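PDB 5TI1: fumarylacetoacetate hydrolase from Burkholderia xenovorans, which probably catalyses the hydrolysis of fumarylacetoacetate to fumarate and acetoacetate, the last step of phenylalanine and tyrosine breakdown, with a bound magnesium ion. Local coordinates for residues 22-27 with 116-121; 299-304 with 319-324. All blocks are in the same frame, centred on the assembly; numbering follows the deposited sequence.

Contact 1: 22-27 with 116-121; sequences SRKSWV and LSRDDA
S25 and W26 share one acceptor, the carbonyl oxygen of L116, and so illustrate how one backbone oxygen can take two donors from a distant loop. S25 OG donates to L116 O over 2.7 Å, and W26 N reaches the same oxygen over 3.3 Å, both donors tilted moderately from the carbonyl plane. With chi1 at 179°, OG of S25 is swung opposite its own backbone N and also accepts from V27 N at 2.9 Å, which closes an ST turn; the hydroxyl therefore works as donor and acceptor together. A neighbouring bond, R118 N to K24 O at 3.0 Å, completes a single bridge of S25 with S117, and S117 also begins a type I turn that runs to D120. R23 NH1 donates to S117 OG at 3.1 Å, while S113 O is a further partner of that hydroxyl and A17 O receives R23 NE. The indole NE1 of W26 is taken by L115 O, and W26 CZ2 touches L116 CD2 at 4.0 Å. The guanidinium of R118 lays one face over K24 CB. The contact thus joins the loop after helix 13-17 to the loop that follows helix 102-116, with W26 and V27 reaching on to L134 in strand 134-136.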
# COMPACT_ATOMS: atom_id res chain seq x y z
N SER B 22 -14.43 -12.72 -36.55
CA SER B 22 -15.33 -12.33 -37.64
C SER B 22 -16.44 -11.39 -37.18
O SER B 22 -17.04 -10.71 -38.02
CB SER B 22 -15.93 -13.58 -38.31
OG SER B 22 -16.87 -14.22 -37.46
N ARG B 23 -16.71 -11.32 -35.88
CA ARG B 23 -17.79 -10.47 -35.40
C ARG B 23 -17.43 -9.00 -35.58
O ARG B 23 -16.27 -8.60 -35.48
CB ARG B 23 -18.08 -10.77 -33.93
CG ARG B 23 -19.27 -10.03 -33.37
CD ARG B 23 -19.53 -10.45 -31.94
NE ARG B 23 -19.67 -11.90 -31.83
CZ ARG B 23 -20.82 -12.55 -31.91
NH1 ARG B 23 -21.95 -11.88 -32.10
NH2 ARG B 23 -20.85 -13.87 -31.80
N LYS B 24 -18.45 -8.19 -35.87
CA LYS B 24 -18.29 -6.76 -36.04
C LYS B 24 -19.47 -6.06 -35.37
O LYS B 24 -20.49 -6.68 -35.06
CB LYS B 24 -18.21 -6.36 -37.53
CG LYS B 24 -17.06 -7.02 -38.28
CD LYS B 24 -15.70 -6.56 -37.78
CE LYS B 24 -14.60 -7.50 -38.24
NZ LYS B 24 -13.26 -7.16 -37.68
N SER B 25 -19.32 -4.75 -35.17
CA SER B 25 -20.31 -3.94 -34.47
C SER B 25 -21.02 -2.99 -35.42
O SER B 25 -20.49 -2.62 -36.47
CB SER B 25 -19.64 -3.13 -33.34
OG SER B 25 -20.59 -2.32 -32.67
N TRP B 26 -22.23 -2.60 -35.03
CA TRP B 26 -22.89 -1.48 -35.70
C TRP B 26 -22.34 -0.13 -35.24
O TRP B 26 -22.76 0.90 -35.78
CB TRP B 26 -24.40 -1.54 -35.48
CG TRP B 26 -24.81 -1.76 -34.07
CD1 TRP B 26 -25.12 -2.95 -33.48
CD2 TRP B 26 -24.95 -0.76 -33.05
NE1 TRP B 26 -25.45 -2.75 -32.16
CE2 TRP B 26 -25.35 -1.42 -31.87
CE3 TRP B 26 -24.77 0.63 -33.02
CZ2 TRP B 26 -25.58 -0.74 -30.68
CZ3 TRP B 26 -24.99 1.30 -31.84
CH2 TRP B 26 -25.39 0.61 -30.68
N VAL B 27 -21.45 -0.10 -34.25
CA VAL B 27 -20.63 1.08 -33.99
C VAL B 27 -19.48 1.02 -34.99
O VAL B 27 -18.55 0.23 -34.82
CB VAL B 27 -20.12 1.12 -32.54
CG1 VAL B 27 -19.32 2.40 -32.28
CG2 VAL B 27 -21.28 0.99 -31.56
N LEU B 116 -24.01 -5.09 -29.12
CA LEU B 116 -23.19 -4.29 -30.02
C LEU B 116 -22.99 -4.94 -31.37
O LEU B 116 -22.43 -4.31 -32.27
CB LEU B 116 -21.83 -4.00 -29.38
CG LEU B 116 -21.86 -3.12 -28.14
CD1 LEU B 116 -20.48 -3.09 -27.51
CD2 LEU B 116 -22.32 -1.71 -28.52
N SER B 117 -23.44 -6.18 -31.54
CA SER B 117 -23.23 -6.91 -32.79
C SER B 117 -24.06 -6.31 -33.91
O SER B 117 -25.23 -5.95 -33.73
CB SER B 117 -23.58 -8.39 -32.60
OG SER B 117 -22.79 -8.94 -31.58
N ARG B 118 -23.45 -6.25 -35.09
CA ARG B 118 -24.06 -5.60 -36.25
C ARG B 118 -25.38 -6.24 -36.65
O ARG B 118 -26.26 -5.56 -37.18
CB ARG B 118 -23.06 -5.64 -37.41
CG ARG B 118 -23.62 -5.97 -38.75
CD ARG B 118 -22.48 -6.15 -39.70
NE ARG B 118 -21.62 -4.96 -39.70
CZ ARG B 118 -20.50 -4.86 -40.40
NH1 ARG B 118 -19.78 -3.75 -40.34
NH2 ARG B 118 -20.09 -5.89 -41.14
N ASP B 119 -25.56 -7.53 -36.37
CA ASP B 119 -26.78 -8.24 -36.70
C ASP B 119 -27.85 -8.14 -35.62
O ASP B 119 -28.93 -8.71 -35.79
CB ASP B 119 -26.47 -9.71 -36.99
CG ASP B 119 -25.54 -9.88 -38.18
OD1 ASP B 119 -25.85 -9.35 -39.27
OD2 ASP B 119 -24.49 -10.53 -38.02
N ASP B 120 -27.57 -7.45 -34.52
CA ASP B 120 -28.53 -7.27 -33.44
C ASP B 120 -29.23 -5.92 -33.56
O ASP B 120 -28.59 -4.90 -33.85
CB ASP B 120 -27.84 -7.38 -32.08
CG ASP B 120 -28.81 -7.62 -30.94
OD1 ASP B 120 -29.56 -6.68 -30.59
OD2 ASP B 120 -28.83 -8.74 -30.40
N ALA B 121 -30.55 -5.91 -33.35
CA ALA B 121 -31.35 -4.71 -33.51
C ALA B 121 -31.83 -4.10 -32.20
O ALA B 121 -32.37 -2.99 -32.21
CB ALA B 121 -32.57 -5.00 -34.40

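Contact 2: 299-304 with 319-324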
# COMPACT_ATOMS: atom_id res chain seq x y z
N PHE B 299 -4.94 -14.24 -27.21
CA PHE B 299 -3.56 -13.82 -27.42
C PHE B 299 -2.61 -14.48 -26.43
O PHE B 299 -1.44 -14.10 -26.36
CB PHE B 299 -3.49 -12.29 -27.37
CG PHE B 299 -4.51 -11.64 -28.26
CD1 PHE B 299 -4.26 -11.50 -29.62
CD2 PHE B 299 -5.73 -11.24 -27.76
CE1 PHE B 299 -5.20 -10.94 -30.47
CE2 PHE B 299 -6.69 -10.68 -28.60
CZ PHE B 299 -6.42 -10.53 -29.96
N ARG B 300 -3.07 -15.50 -25.71
CA ARG B 300 -2.21 -16.29 -24.84
C ARG B 300 -1.17 -17.05 -25.67
O ARG B 300 -1.49 -17.62 -26.72
CB ARG B 300 -3.06 -17.26 -24.01
CG ARG B 300 -2.28 -18.25 -23.17
CD ARG B 300 -3.21 -19.31 -22.58
NE ARG B 300 -4.30 -18.71 -21.80
CZ ARG B 300 -4.21 -18.36 -20.52
NH1 ARG B 300 -3.07 -18.53 -19.86
NH2 ARG B 300 -5.25 -17.84 -19.90
N VAL B 301 0.08 -17.04 -25.20
CA VAL B 301 1.20 -17.64 -25.91
C VAL B 301 2.16 -18.25 -24.90
O VAL B 301 2.05 -18.04 -23.68
CB VAL B 301 1.96 -16.63 -26.80
CG1 VAL B 301 1.10 -16.19 -27.98
CG2 VAL B 301 2.42 -15.44 -25.98
N ALA B 302 3.12 -19.01 -25.42
CA ALA B 302 4.09 -19.69 -24.58
C ALA B 302 5.09 -18.70 -23.98
O ALA B 302 5.72 -17.91 -24.69
CB ALA B 302 4.83 -20.75 -25.39
N GLN B 303 5.22 -18.75 -22.65
CA GLN B 303 6.17 -17.92 -21.92
C GLN B 303 7.60 -18.40 -22.16
O GLN B 303 7.82 -19.52 -22.61
CB GLN B 303 5.83 -17.95 -20.42
CG GLN B 303 5.94 -19.34 -19.75
CD GLN B 303 4.71 -20.23 -19.94
OE1 GLN B 303 3.78 -19.88 -20.66
NE2 GLN B 303 4.70 -21.37 -19.27
N PRO B 304 8.59 -17.56 -21.86
CA PRO B 304 9.99 -17.98 -22.03
C PRO B 304 10.33 -19.20 -21.18
O PRO B 304 9.75 -19.45 -20.13
CB PRO B 304 10.79 -16.76 -21.57
CG PRO B 304 9.88 -15.60 -21.84
CD PRO B 304 8.49 -16.12 -21.57
N GLU B 319 0.47 -22.66 -21.31
CA GLU B 319 0.93 -21.35 -21.75
C GLU B 319 0.34 -20.26 -20.86
O GLU B 319 -0.86 -20.24 -20.60
CB GLU B 319 0.54 -21.11 -23.21
CG GLU B 319 1.17 -22.08 -24.19
CD GLU B 319 0.66 -21.89 -25.60
OE1 GLU B 319 -0.27 -21.08 -25.80
OE2 GLU B 319 1.18 -22.56 -26.52
N HIS B 320 1.20 -19.35 -20.41
CA HIS B 320 0.74 -18.32 -19.50
C HIS B 320 1.27 -16.94 -19.84
O HIS B 320 1.18 -16.03 -18.99
CB HIS B 320 1.10 -18.71 -18.07
CG HIS B 320 0.35 -19.91 -17.59
ND1 HIS B 320 -0.90 -19.82 -17.01
CD2 HIS B 320 0.65 -21.23 -17.62
CE1 HIS B 320 -1.32 -21.03 -16.69
NE2 HIS B 320 -0.40 -21.90 -17.06
N ALA B 321 1.83 -16.74 -21.03
CA ALA B 321 2.25 -15.44 -21.52
C ALA B 321 1.19 -14.88 -22.44
O ALA B 321 0.28 -15.59 -22.90
CB ALA B 321 3.59 -15.53 -22.25
N PHE B 322 1.29 -13.58 -22.71
CA PHE B 322 0.32 -12.89 -23.54
C PHE B 322 1.03 -12.00 -24.54
O PHE B 322 1.99 -11.30 -24.20
CB PHE B 322 -0.67 -12.10 -22.69
CG PHE B 322 -1.62 -12.98 -21.91
CD1 PHE B 322 -1.25 -13.49 -20.67
CD2 PHE B 322 -2.85 -13.33 -22.44
CE1 PHE B 322 -2.11 -14.32 -19.97
CE2 PHE B 322 -3.72 -14.17 -21.73
CZ PHE B 322 -3.34 -14.67 -20.50
N ASP B 323 0.56 -12.05 -25.78
CA ASP B 323 1.17 -11.37 -26.92
C ASP B 323 0.58 -9.96 -26.99
O ASP B 323 -0.43 -9.72 -27.65
CB ASP B 323 0.92 -12.17 -28.19
CG ASP B 323 1.58 -11.59 -29.41
OD1 ASP B 323 2.23 -10.52 -29.33
OD2 ASP B 323 1.43 -12.21 -30.48
N ILE B 324 1.21 -9.03 -26.27
CA ILE B 324 0.75 -7.64 -26.17
C ILE B 324 1.86 -6.76 -26.73
O ILE B 324 2.93 -6.65 -26.12
CB ILE B 324 0.42 -7.22 -24.73
CG1 ILE B 324 -0.45 -8.26 -24.02
CG2 ILE B 324 -0.28 -5.88 -24.74
CD1 ILE B 324 -0.85 -7.82 -22.60
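R300 and F322 lie side by side and point the same way from a non-hydrogen-bonded pair of two antiparallel strands, an example of a cross-strand pair whose flat ends meet at an angle. The ring tip, F322 CZ, sits over one face of the guanidinium, offset toward its rim and 3.7 Å from R300 NH2, with the two planes 61° apart. The arginine starts with CG opposite its backbone N (chi1 174°) and bends at chi3, which carries NH1 to E319 O at 2.9 Å; this carbonyl receives it in plane, on a lone pair. H320 runs alongside R300 with its imidazole nearly perpendicular to the guanidinium; E249 forms a salt bridge with R300 NH2 and a hydrogen bond with H320 ND1, and E297 forms a second salt bridge with R300 NH2. Q303 folds back at chi2 and gives OE1 to H320 N at 2.6 Å, the donor lying well above the amide plane. On the face that carries V301 and A321, V301 CG2 packs on A321 CB at 3.9 Å; V301 CG1 also meets D323 CB at 4.0 Å. The backbones pair through V301 N to A321 O at 2.7 Å and A321 N to V301 O at 3.0 Å. Short strand 300-301 thereby edges onto the start of strand 321-331, with F322 against helix 293-296 and F299 touching C423 of strand 416-424 and V430 of strand 429-440.

Overall arrangement
The two contacts follow one another along the chain, since both segments of contact 1 precede those of contact 2 in the sequence, and they do not touch: their centres are about 29 Å apart and their nearest atoms about 11 Å. Contact 1 lies at the periphery, its centre about 28 Å from that of the chain, and ties the N-terminal loop to a segment within the N-terminal family region. Contact 2 is deeper, its centre about 16 Å from the centre of the chain, and belongs to the C-terminal hydrolase region, which also carries the magnesium ligands D153, E226, E228 and D260. Neither contact supplies a residue to that site, and no residue of the second subunit touches either one.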